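C-type lectin domain family 4 member F (Mus musculus, PDB 6JJJ) serves as a Kupffer cell receptor with affinity for galactose and fucose, probably bound by its C-type lectin domain, and could take part in endocytosis. Local coordinates at residues Q68-I82 / Q133-V147. Residues are numbered along the deposited sequence; the frame is centred on the assembly and turned at random.
Sequences QAFLVQTTSSGDHWI and QQWNDMACGSSYPWV. With CA (calcium ion), chain H.
Trp-81 lies in the curve of chain from Met-138 to Trp-146, and Tyr-144 closes over its indole. Tyr-144 CB sits over the five-membered ring, 3.7 Å from its centroid, while the CD2 edge of the phenol ring stands on the six-membered ring in a T-shaped stack with planes at 84°. Around the indole rim, near its plane, come the carbonyls of Ala-139 and Ser-142; Trp-81 NE1 makes a weak hydrogen bond of 3.3 Å to Ser-142 O. Met-138 CB meets Trp-81 CH2. Trp-81 N donates a nearly straight 2.7 Å bond to Pro-145 O, and its CG lies anti to the carbonyl carbon (chi1 -79°), which carries the indole out beside the Ser-142 to Pro-145 chain. On the far flank, Tyr-144 CD1 rests against Asp-79 CB. Val-147 links strand 80-85 and helix 65-75, its CG1 meeting Ile-82 CG2 at 3.7 Å and its CG2 meeting Leu-71 CD1 at 3.6 Å. Ile-82 CD1 lies over the pyrrole face of Trp-135, 4.0 Å from the centroid, and on the other side of the ring plane the Gln-68 amide approaches Trp-135 NE1 obliquely, its plane within 7° of the indole's. Asn-136 OD1 and Asp-137 O and OD1 bind a calcium ion, as do a water, Asp-116 and Glu-126, while Cys-140 is tied to Cys-128. The arrangement belongs to the C-type lectin fold: strand 80-85 shares a sheet with calcium-binding strand 135-138, strand 128-131 between them, and packs with helix 65-75 against the chain from Cys-140 into strand 147-151.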
ATOM      1  N   GLN A  68     -17.795 -12.961  -5.009  1.00121.20           N
ATOM      2  CA  GLN A  68     -17.248 -13.932  -5.951  1.00124.16           C
ATOM      3  C   GLN A  68     -16.729 -13.242  -7.206  1.00128.39           C
ATOM      4  O   GLN A  68     -15.704 -13.650  -7.767  1.00123.33           O
ATOM      5  CB  GLN A  68     -18.300 -14.981  -6.320  1.00123.92           C
ATOM      6  CG  GLN A  68     -17.817 -15.959  -7.387  1.00124.24           C
ATOM      7  CD  GLN A  68     -18.281 -17.389  -7.157  1.00129.42           C
ATOM      8  OE1 GLN A  68     -18.949 -17.692  -6.169  1.00138.61           O
ATOM      9  NE2 GLN A  68     -17.913 -18.282  -8.072  1.00125.51           N
ATOM     10  N   ALA A  69     -17.424 -12.199  -7.665  1.00 99.21           N
ATOM     11  CA  ALA A  69     -16.950 -11.462  -8.831  1.00111.26           C
ATOM     12  C   ALA A  69     -15.547 -10.928  -8.587  1.00110.94           C
ATOM     13  O   ALA A  69     -14.650 -11.111  -9.417  1.00114.25           O
ATOM     14  CB  ALA A  69     -17.913 -10.321  -9.163  1.00118.12           C
ATOM     15  N   PHE A  70     -15.328 -10.305  -7.427  1.00118.62           N
ATOM     16  CA  PHE A  70     -14.001  -9.808  -7.088  1.00109.99           C
ATOM     17  C   PHE A  70     -12.954 -10.899  -7.270  1.00114.02           C
ATOM     18  O   PHE A  70     -11.925 -10.689  -7.923  1.00115.03           O
ATOM     19  CB  PHE A  70     -13.991  -9.289  -5.651  1.00 97.97           C
ATOM     20  CG  PHE A  70     -12.625  -8.978  -5.140  1.00 91.82           C
ATOM     21  CD1 PHE A  70     -11.922  -7.891  -5.630  1.00 93.57           C
ATOM     22  CD2 PHE A  70     -12.034  -9.776  -4.178  1.00 90.46           C
ATOM     23  CE1 PHE A  70     -10.657  -7.602  -5.163  1.00 95.48           C
ATOM     24  CE2 PHE A  70     -10.769  -9.494  -3.706  1.00 93.13           C
ATOM     25  CZ  PHE A  70     -10.079  -8.406  -4.198  1.00 95.25           C
ATOM     26  N   LEU A  71     -13.207 -12.080  -6.707  1.00149.75           N
ATOM     27  CA  LEU A  71     -12.304 -13.207  -6.898  1.00147.10           C
ATOM     28  C   LEU A  71     -12.126 -13.506  -8.383  1.00159.49           C
ATOM     29  O   LEU A  71     -11.003 -13.520  -8.899  1.00160.58           O
ATOM     30  CB  LEU A  71     -12.833 -14.438  -6.164  1.00135.40           C
ATOM     31  CG  LEU A  71     -12.663 -14.532  -4.647  1.00129.19           C
ATOM     32  CD1 LEU A  71     -11.191 -14.541  -4.251  1.00118.80           C
ATOM     33  CD2 LEU A  71     -13.409 -13.410  -3.937  1.00129.62           C
ATOM     34  N   VAL A  72     -13.237 -13.745  -9.085  1.00111.94           N
ATOM     35  CA  VAL A  72     -13.173 -14.219 -10.465  1.00118.20           C
ATOM     36  C   VAL A  72     -12.295 -13.309 -11.315  1.00113.18           C
ATOM     37  O   VAL A  72     -11.421 -13.780 -12.053  1.00118.13           O
ATOM     38  CB  VAL A  72     -14.590 -14.348 -11.054  1.00123.41           C
ATOM     39  CG1 VAL A  72     -14.528 -14.547 -12.560  1.00126.48           C
ATOM     40  CG2 VAL A  72     -15.335 -15.502 -10.396  1.00124.16           C
ATOM     41  N   GLN A  73     -12.510 -11.990 -11.235  1.00140.54           N
ATOM     42  CA  GLN A  73     -11.736 -11.102 -12.096  1.00131.67           C
ATOM     43  C   GLN A  73     -10.281 -10.988 -11.652  1.00132.14           C
ATOM     44  O   GLN A  73      -9.428 -10.601 -12.460  1.00131.44           O
ATOM     45  CB  GLN A  73     -12.337  -9.694 -12.145  1.00126.78           C
ATOM     46  CG  GLN A  73     -13.676  -9.513 -11.465  1.00126.92           C
ATOM     47  CD  GLN A  73     -14.371  -8.234 -11.889  1.00127.04           C
ATOM     48  OE1 GLN A  73     -14.411  -7.255 -11.142  1.00123.23           O
ATOM     49  NE2 GLN A  73     -14.927  -8.237 -13.095  1.00130.46           N
ATOM     50  N   THR A  74      -9.981 -11.298 -10.391  1.00167.15           N
ATOM     51  CA  THR A  74      -8.600 -11.421  -9.946  1.00175.30           C
ATOM     52  C   THR A  74      -8.035 -12.809 -10.207  1.00183.50           C
ATOM     53  O   THR A  74      -6.811 -12.962 -10.300  1.00180.92           O
ATOM     54  CB  THR A  74      -8.482 -11.103  -8.452  1.00168.57           C
ATOM     55  OG1 THR A  74      -9.136  -9.860  -8.171  1.00165.65           O
ATOM     56  CG2 THR A  74      -7.016 -11.001  -8.045  1.00165.52           C
ATOM     57  N   THR A  75      -8.901 -13.816 -10.333  1.00144.53           N
ATOM     58  CA  THR A  75      -8.489 -15.180 -10.634  1.00154.26           C
ATOM     59  C   THR A  75      -8.976 -15.661 -11.994  1.00162.98           C
ATOM     60  O   THR A  75      -8.848 -16.854 -12.297  1.00164.45           O
ATOM     61  CB  THR A  75      -9.001 -16.133  -9.549  1.00155.47           C
ATOM     62  OG1 THR A  75      -8.490 -17.453  -9.779  1.00155.36           O
ATOM     63  CG2 THR A  75     -10.520 -16.187  -9.550  1.00155.76           C
ATOM     64  N   SER A  76      -9.540 -14.777 -12.812  1.00174.50           N
ATOM     65  CA  SER A  76      -9.906 -15.153 -14.170  1.00175.51           C
ATOM     66  C   SER A  76      -8.694 -15.747 -14.874  1.00167.94           C
ATOM     67  O   SER A  76      -7.587 -15.209 -14.788  1.00170.63           O
ATOM     68  CB  SER A  76     -10.432 -13.943 -14.941  1.00180.34           C
ATOM     69  OG  SER A  76     -11.097 -14.361 -16.122  1.00181.74           O
ATOM     70  N   SER A  77      -8.905 -16.872 -15.556  1.00154.44           N
ATOM     71  CA  SER A  77      -7.814 -17.640 -16.157  1.00147.97           C
ATOM     72  C   SER A  77      -6.902 -18.228 -15.082  1.00143.21           C
ATOM     73  O   SER A  77      -5.677 -18.217 -15.214  1.00136.75           O
ATOM     74  CB  SER A  77      -7.010 -16.784 -17.138  1.00148.40           C
ATOM     75  OG  SER A  77      -7.817 -16.330 -18.210  1.00148.95           O
ATOM     76  N   GLY A  78      -7.500 -18.733 -14.006  1.00133.52           N
ATOM     77  CA  GLY A  78      -6.739 -19.326 -12.925  1.00132.21           C
ATOM     78  C   GLY A  78      -7.598 -20.074 -11.927  1.00128.01           C
ATOM     79  O   GLY A  78      -8.620 -19.556 -11.473  1.00129.74           O
ATOM     80  N   ASP A  79      -7.186 -21.291 -11.575  1.00121.10           N
ATOM     81  CA  ASP A  79      -7.887 -22.100 -10.586  1.00115.81           C
ATOM     82  C   ASP A  79      -7.251 -21.865  -9.220  1.00107.77           C
ATOM     83  O   ASP A  79      -6.057 -22.130  -9.031  1.00113.09           O
ATOM     84  CB  ASP A  79      -7.841 -23.580 -10.959  1.00120.20           C
ATOM     85  CG  ASP A  79      -8.239 -23.831 -12.404  1.00122.86           C
ATOM     86  OD1 ASP A  79      -8.170 -22.881 -13.214  1.00123.47           O
ATOM     87  OD2 ASP A  79      -8.623 -24.975 -12.730  1.00123.31           O
ATOM     88  N   HIS A  80      -8.048 -21.381  -8.271  1.00126.63           N
ATOM     89  CA  HIS A  80      -7.573 -21.021  -6.942  1.00106.33           C
ATOM     90  C   HIS A  80      -8.364 -21.779  -5.889  1.00 94.51           C
ATOM     91  O   HIS A  80      -9.598 -21.725  -5.877  1.00 93.36           O
ATOM     92  CB  HIS A  80      -7.726 -19.517  -6.662  1.00 98.65           C
ATOM     93  CG  HIS A  80      -6.596 -18.665  -7.147  1.00 87.74           C
ATOM     94  ND1 HIS A  80      -5.275 -19.018  -6.991  1.00 84.61           N
ATOM     95  CD2 HIS A  80      -6.590 -17.442  -7.729  1.00 84.47           C
ATOM     96  CE1 HIS A  80      -4.505 -18.063  -7.481  1.00 82.22           C
ATOM     97  NE2 HIS A  80      -5.278 -17.097  -7.941  1.00 82.94           N
ATOM     98  N   TRP A  81      -7.655 -22.451  -4.986  1.00 89.57           N
ATOM     99  CA  TRP A  81      -8.313 -23.094  -3.857  1.00 92.11           C
ATOM    100  C   TRP A  81      -9.187 -22.110  -3.092  1.00 93.17           C
ATOM    101  O   TRP A  81      -8.941 -20.900  -3.138  1.00 92.85           O
ATOM    102  CB  TRP A  81      -7.291 -23.680  -2.883  1.00 92.94           C
ATOM    103  CG  TRP A  81      -6.684 -24.972  -3.273  1.00 93.16           C
ATOM    104  CD1 TRP A  81      -5.356 -25.275  -3.289  1.00 93.78           C
ATOM    105  CD2 TRP A  81      -7.374 -26.155  -3.686  1.00 92.94           C
ATOM    106  NE1 TRP A  81      -5.174 -26.575  -3.686  1.00 95.08           N
ATOM    107  CE2 TRP A  81      -6.397 -27.136  -3.941  1.00 93.33           C
ATOM    108  CE3 TRP A  81      -8.722 -26.478  -3.871  1.00 91.37           C
ATOM    109  CZ2 TRP A  81      -6.726 -28.420  -4.372  1.00 92.07           C
ATOM    110  CZ3 TRP A  81      -9.045 -27.751  -4.297  1.00 92.67           C
ATOM    111  CH2 TRP A  81      -8.052 -28.706  -4.543  1.00 91.73           C
ATOM    112  N   ILE A  82     -10.200 -22.611  -2.382  1.00 92.33           N
ATOM    113  CA  ILE A  82     -10.968 -21.822  -1.429  1.00 94.84           C
ATOM    114  C   ILE A  82     -11.343 -22.718  -0.255  1.00 97.85           C
ATOM    115  O   ILE A  82     -11.111 -23.929  -0.265  1.00 94.62           O
ATOM    116  CB  ILE A  82     -12.223 -21.188  -2.062  1.00 95.85           C
ATOM    117  CG1 ILE A  82     -13.016 -22.225  -2.856  1.00 97.30           C
ATOM    118  CG2 ILE A  82     -11.829 -20.021  -2.962  1.00 96.44           C
ATOM    119  CD1 ILE A  82     -14.375 -21.732  -3.309  1.00 97.51           C
ATOM    120  N   GLN A 133     -13.842 -19.981 -13.006  1.00115.96           N
ATOM    121  CA  GLN A 133     -14.969 -19.074 -13.165  1.00127.37           C
ATOM    122  C   GLN A 133     -16.198 -19.536 -12.399  1.00112.79           C
ATOM    123  O   GLN A 133     -17.122 -18.739 -12.211  1.00111.92           O
ATOM    124  CB  GLN A 133     -15.350 -18.907 -14.643  1.00154.74           C
ATOM    125  CG  GLN A 133     -14.601 -17.798 -15.344  1.00176.05           C
ATOM    126  CD  GLN A 133     -15.368 -17.257 -16.537  1.00193.02           C
ATOM    127  OE1 GLN A 133     -16.457 -17.736 -16.861  1.00201.44           O
ATOM    128  NE2 GLN A 133     -14.840 -16.202 -17.149  1.00195.81           N
ATOM    129  N   GLN A 134     -16.235 -20.789 -11.956  1.00155.34           N
ATOM    130  CA  GLN A 134     -17.283 -21.304 -11.091  1.00143.10           C
ATOM    131  C   GLN A 134     -16.647 -22.443 -10.306  1.00136.18           C
ATOM    132  O   GLN A 134     -15.642 -23.022 -10.728  1.00136.62           O
ATOM    133  CB  GLN A 134     -18.502 -21.758 -11.902  1.00140.80           C
ATOM    134  CG  GLN A 134     -19.241 -20.602 -12.610  1.00136.65           C
ATOM    135  CD  GLN A 134     -20.681 -20.946 -12.945  1.00133.13           C
ATOM    136  OE1 GLN A 134     -20.992 -22.085 -13.281  1.00136.75           O
ATOM    137  NE2 GLN A 134     -21.550 -19.938 -12.941  1.00121.62           N
ATOM    138  N   TRP A 135     -17.228 -22.756  -9.155  1.00116.48           N
ATOM    139  CA  TRP A 135     -16.597 -23.709  -8.256  1.00109.85           C
ATOM    140  C   TRP A 135     -16.470 -25.083  -8.906  1.00110.87           C
ATOM    141  O   TRP A 135     -17.216 -25.442  -9.818  1.00120.84           O
ATOM    142  CB  TRP A 135     -17.394 -23.841  -6.964  1.00106.17           C
ATOM    143  CG  TRP A 135     -17.533 -22.573  -6.216  1.00103.65           C
ATOM    144  CD1 TRP A 135     -16.918 -21.388  -6.487  1.00103.23           C
ATOM    145  CD2 TRP A 135     -18.341 -22.352  -5.058  1.00101.50           C
ATOM    146  NE1 TRP A 135     -17.295 -20.440  -5.571  1.00 99.23           N
ATOM    147  CE2 TRP A 135     -18.168 -21.007  -4.681  1.00101.77           C
ATOM    148  CE3 TRP A 135     -19.196 -23.161  -4.304  1.00103.04           C
ATOM    149  CZ2 TRP A 135     -18.817 -20.453  -3.582  1.00 96.90           C
ATOM    150  CZ3 TRP A 135     -19.840 -22.610  -3.215  1.00102.02           C
ATOM    151  CH2 TRP A 135     -19.647 -21.268  -2.862  1.00 98.12           C
ATOM    152  N   ASN A 136     -15.498 -25.855  -8.423  1.00106.47           N
ATOM    153  CA  ASN A 136     -15.367 -27.257  -8.797  1.00103.64           C
ATOM    154  C   ASN A 136     -14.711 -27.990  -7.638  1.00104.86           C
ATOM    155  O   ASN A 136     -13.655 -27.566  -7.158  1.00105.20           O
ATOM    156  CB  ASN A 136     -14.533 -27.437 -10.070  1.00100.33           C
ATOM    157  CG  ASN A 136     -14.175 -28.891 -10.328  1.00 96.91           C
ATOM    158  OD1 ASN A 136     -14.993 -29.790 -10.123  1.00105.04           O
ATOM    159  ND2 ASN A 136     -12.944 -29.129 -10.774  1.00 89.54           N
ATOM    160  N   ASP A 137     -15.343 -29.063  -7.165  1.00110.44           N
ATOM    161  CA  ASP A 137     -14.711 -29.888  -6.144  1.00106.14           C
ATOM    162  C   ASP A 137     -13.561 -30.670  -6.774  1.00108.73           C
ATOM    163  O   ASP A 137     -13.623 -31.075  -7.938  1.00111.11           O
ATOM    164  CB  ASP A 137     -15.727 -30.821  -5.482  1.00101.30           C
ATOM    165  CG  ASP A 137     -16.238 -31.906  -6.401  1.00100.82           C
ATOM    166  OD1 ASP A 137     -16.197 -31.739  -7.636  1.00 99.25           O
ATOM    167  OD2 ASP A 137     -16.695 -32.936  -5.862  1.00 95.44           O
ATOM    168  N   MET A 138     -12.491 -30.857  -6.005  1.00 94.20           N
ATOM    169  CA  MET A 138     -11.231 -31.333  -6.555  1.00 94.76           C
ATOM    170  C   MET A 138     -10.523 -32.197  -5.524  1.00100.30           C
ATOM    171  O   MET A 138     -10.805 -32.128  -4.326  1.00105.21           O
ATOM    172  CB  MET A 138     -10.347 -30.146  -6.976  1.00 92.25           C
ATOM    173  CG  MET A 138      -9.005 -30.517  -7.559  1.00 91.72           C
ATOM    174  SD  MET A 138      -9.196 -31.506  -9.059  1.00 95.54           S
ATOM    175  CE  MET A 138      -7.513 -32.054  -9.321  1.00 98.29           C
ATOM    176  N   ALA A 139      -9.596 -33.019  -6.011  1.00116.29           N
ATOM    177  CA  ALA A 139      -8.764 -33.818  -5.123  1.00115.26           C
ATOM    178  C   ALA A 139      -7.884 -32.899  -4.287  1.00116.14           C
ATOM    179  O   ALA A 139      -7.165 -32.051  -4.823  1.00119.44           O
ATOM    180  CB  ALA A 139      -7.905 -34.789  -5.930  1.00114.22           C
ATOM    181  N   CYS A 140      -7.954 -33.057  -2.965  1.00 96.82           N
ATOM    182  CA  CYS A 140      -7.284 -32.111  -2.081  1.00 98.01           C
ATOM    183  C   CYS A 140      -5.769 -32.179  -2.226  1.00 87.40           C
ATOM    184  O   CYS A 140      -5.092 -31.152  -2.110  1.00 91.01           O
ATOM    185  CB  CYS A 140      -7.706 -32.366  -0.635  1.00110.56           C
ATOM    186  SG  CYS A 140      -9.489 -32.164  -0.339  1.00117.53           S
ATOM    187  N   GLY A 141      -5.216 -33.359  -2.501  1.00 79.75           N
ATOM    188  CA  GLY A 141      -3.776 -33.463  -2.649  1.00 79.73           C
ATOM    189  C   GLY A 141      -3.207 -32.669  -3.808  1.00 79.65           C
ATOM    190  O   GLY A 141      -1.985 -32.487  -3.869  1.00 79.52           O
ATOM    191  N   SER A 142      -4.050 -32.190  -4.717  1.00 76.16           N
ATOM    192  CA  SER A 142      -3.565 -31.462  -5.882  1.00 89.66           C
ATOM    193  C   SER A 142      -3.077 -30.077  -5.483  1.00 95.32           C
ATOM    194  O   SER A 142      -3.672 -29.410  -4.631  1.00 98.43           O
ATOM    195  CB  SER A 142      -4.671 -31.354  -6.928  1.00 98.40           C
ATOM    196  OG  SER A 142      -5.111 -32.643  -7.323  1.00102.49           O
ATOM    197  N   SER A 143      -1.981 -29.644  -6.104  1.00 92.93           N
ATOM    198  CA  SER A 143      -1.316 -28.398  -5.722  1.00 93.09           C
ATOM    199  C   SER A 143      -1.776 -27.259  -6.626  1.00 87.28           C
ATOM    200  O   SER A 143      -1.187 -26.993  -7.674  1.00 88.79           O
ATOM    201  CB  SER A 143       0.200 -28.560  -5.774  1.00 99.61           C
ATOM    202  OG  SER A 143       0.678 -29.305  -4.670  1.00103.22           O
ATOM    203  N   TYR A 144      -2.808 -26.554  -6.182  1.00 98.37           N
ATOM    204  CA  TYR A 144      -3.265 -25.337  -6.828  1.00 93.44           C
ATOM    205  C   TYR A 144      -2.835 -24.125  -6.012  1.00 92.05           C
ATOM    206  O   TYR A 144      -2.469 -24.252  -4.838  1.00 91.22           O
ATOM    207  CB  TYR A 144      -4.793 -25.313  -6.970  1.00 99.26           C
ATOM    208  CG  TYR A 144      -5.343 -26.283  -7.984  1.00103.13           C
ATOM    209  CD1 TYR A 144      -5.447 -25.933  -9.324  1.00108.83           C
ATOM    210  CD2 TYR A 144      -5.772 -27.545  -7.600  1.00107.05           C
ATOM    211  CE1 TYR A 144      -5.954 -26.816 -10.252  1.00117.65           C
ATOM    212  CE2 TYR A 144      -6.279 -28.433  -8.521  1.00113.77           C
ATOM    213  CZ  TYR A 144      -6.369 -28.065  -9.845  1.00119.60           C
ATOM    214  OH  TYR A 144      -6.878 -28.955 -10.762  1.00122.56           O
ATOM    215  N   PRO A 145      -2.867 -22.928  -6.600  1.00 86.13           N
ATOM    216  CA  PRO A 145      -2.758 -21.709  -5.780  1.00 86.89           C
ATOM    217  C   PRO A 145      -4.030 -21.509  -4.971  1.00 88.27           C
ATOM    218  O   PRO A 145      -4.944 -22.337  -5.046  1.00 91.68           O
ATOM    219  CB  PRO A 145      -2.539 -20.598  -6.814  1.00 90.99           C
ATOM    220  CG  PRO A 145      -3.140 -21.137  -8.079  1.00 92.18           C
ATOM    221  CD  PRO A 145      -2.968 -22.638  -8.043  1.00 90.10           C
ATOM    222  N   TRP A 146      -4.118 -20.427  -4.204  1.00 88.31           N
ATOM    223  CA  TRP A 146      -5.232 -20.256  -3.282  1.00 88.68           C
ATOM    224  C   TRP A 146      -5.476 -18.775  -3.025  1.00 88.61           C
ATOM    225  O   TRP A 146      -4.766 -17.906  -3.534  1.00 87.30           O
ATOM    226  CB  TRP A 146      -4.959 -20.970  -1.957  1.00 88.39           C
ATOM    227  CG  TRP A 146      -3.808 -20.361  -1.208  1.00 88.09           C
ATOM    228  CD1 TRP A 146      -3.870 -19.360  -0.283  1.00 85.48           C
ATOM    229  CD2 TRP A 146      -2.425 -20.705  -1.333  1.00 87.75           C
ATOM    230  NE1 TRP A 146      -2.611 -19.066   0.182  1.00 85.13           N
ATOM    231  CE2 TRP A 146      -1.706 -19.878  -0.449  1.00 86.57           C
ATOM    232  CE3 TRP A 146      -1.722 -21.636  -2.107  1.00 90.31           C
ATOM    233  CZ2 TRP A 146      -0.321 -19.954  -0.315  1.00 86.67           C
ATOM    234  CZ3 TRP A 146      -0.349 -21.710  -1.971  1.00 90.22           C
ATOM    235  CH2 TRP A 146       0.338 -20.874  -1.085  1.00 88.42           C
ATOM    236  N   VAL A 147      -6.496 -18.495  -2.217  1.00 92.71           N
ATOM    237  CA  VAL A 147      -6.809 -17.137  -1.783  1.00 94.70           C
ATOM    238  C   VAL A 147      -7.180 -17.168  -0.305  1.00 94.21           C
ATOM    239  O   VAL A 147      -8.052 -17.940   0.108  1.00 97.58           O
ATOM    240  CB  VAL A 147      -7.941 -16.526  -2.635  1.00 93.80           C
ATOM    241  CG1 VAL A 147      -9.149 -17.454  -2.655  1.00 92.79           C
ATOM    242  CG2 VAL A 147      -8.309 -15.146  -2.124  1.00 93.57           C
TER
HETATM  243 CA    CA H 602     -14.749 -32.223  -9.987  1.00101.46          CA
HETATM  244  O   HOH W   1     -14.264 -32.473 -12.205  1.00122.79           O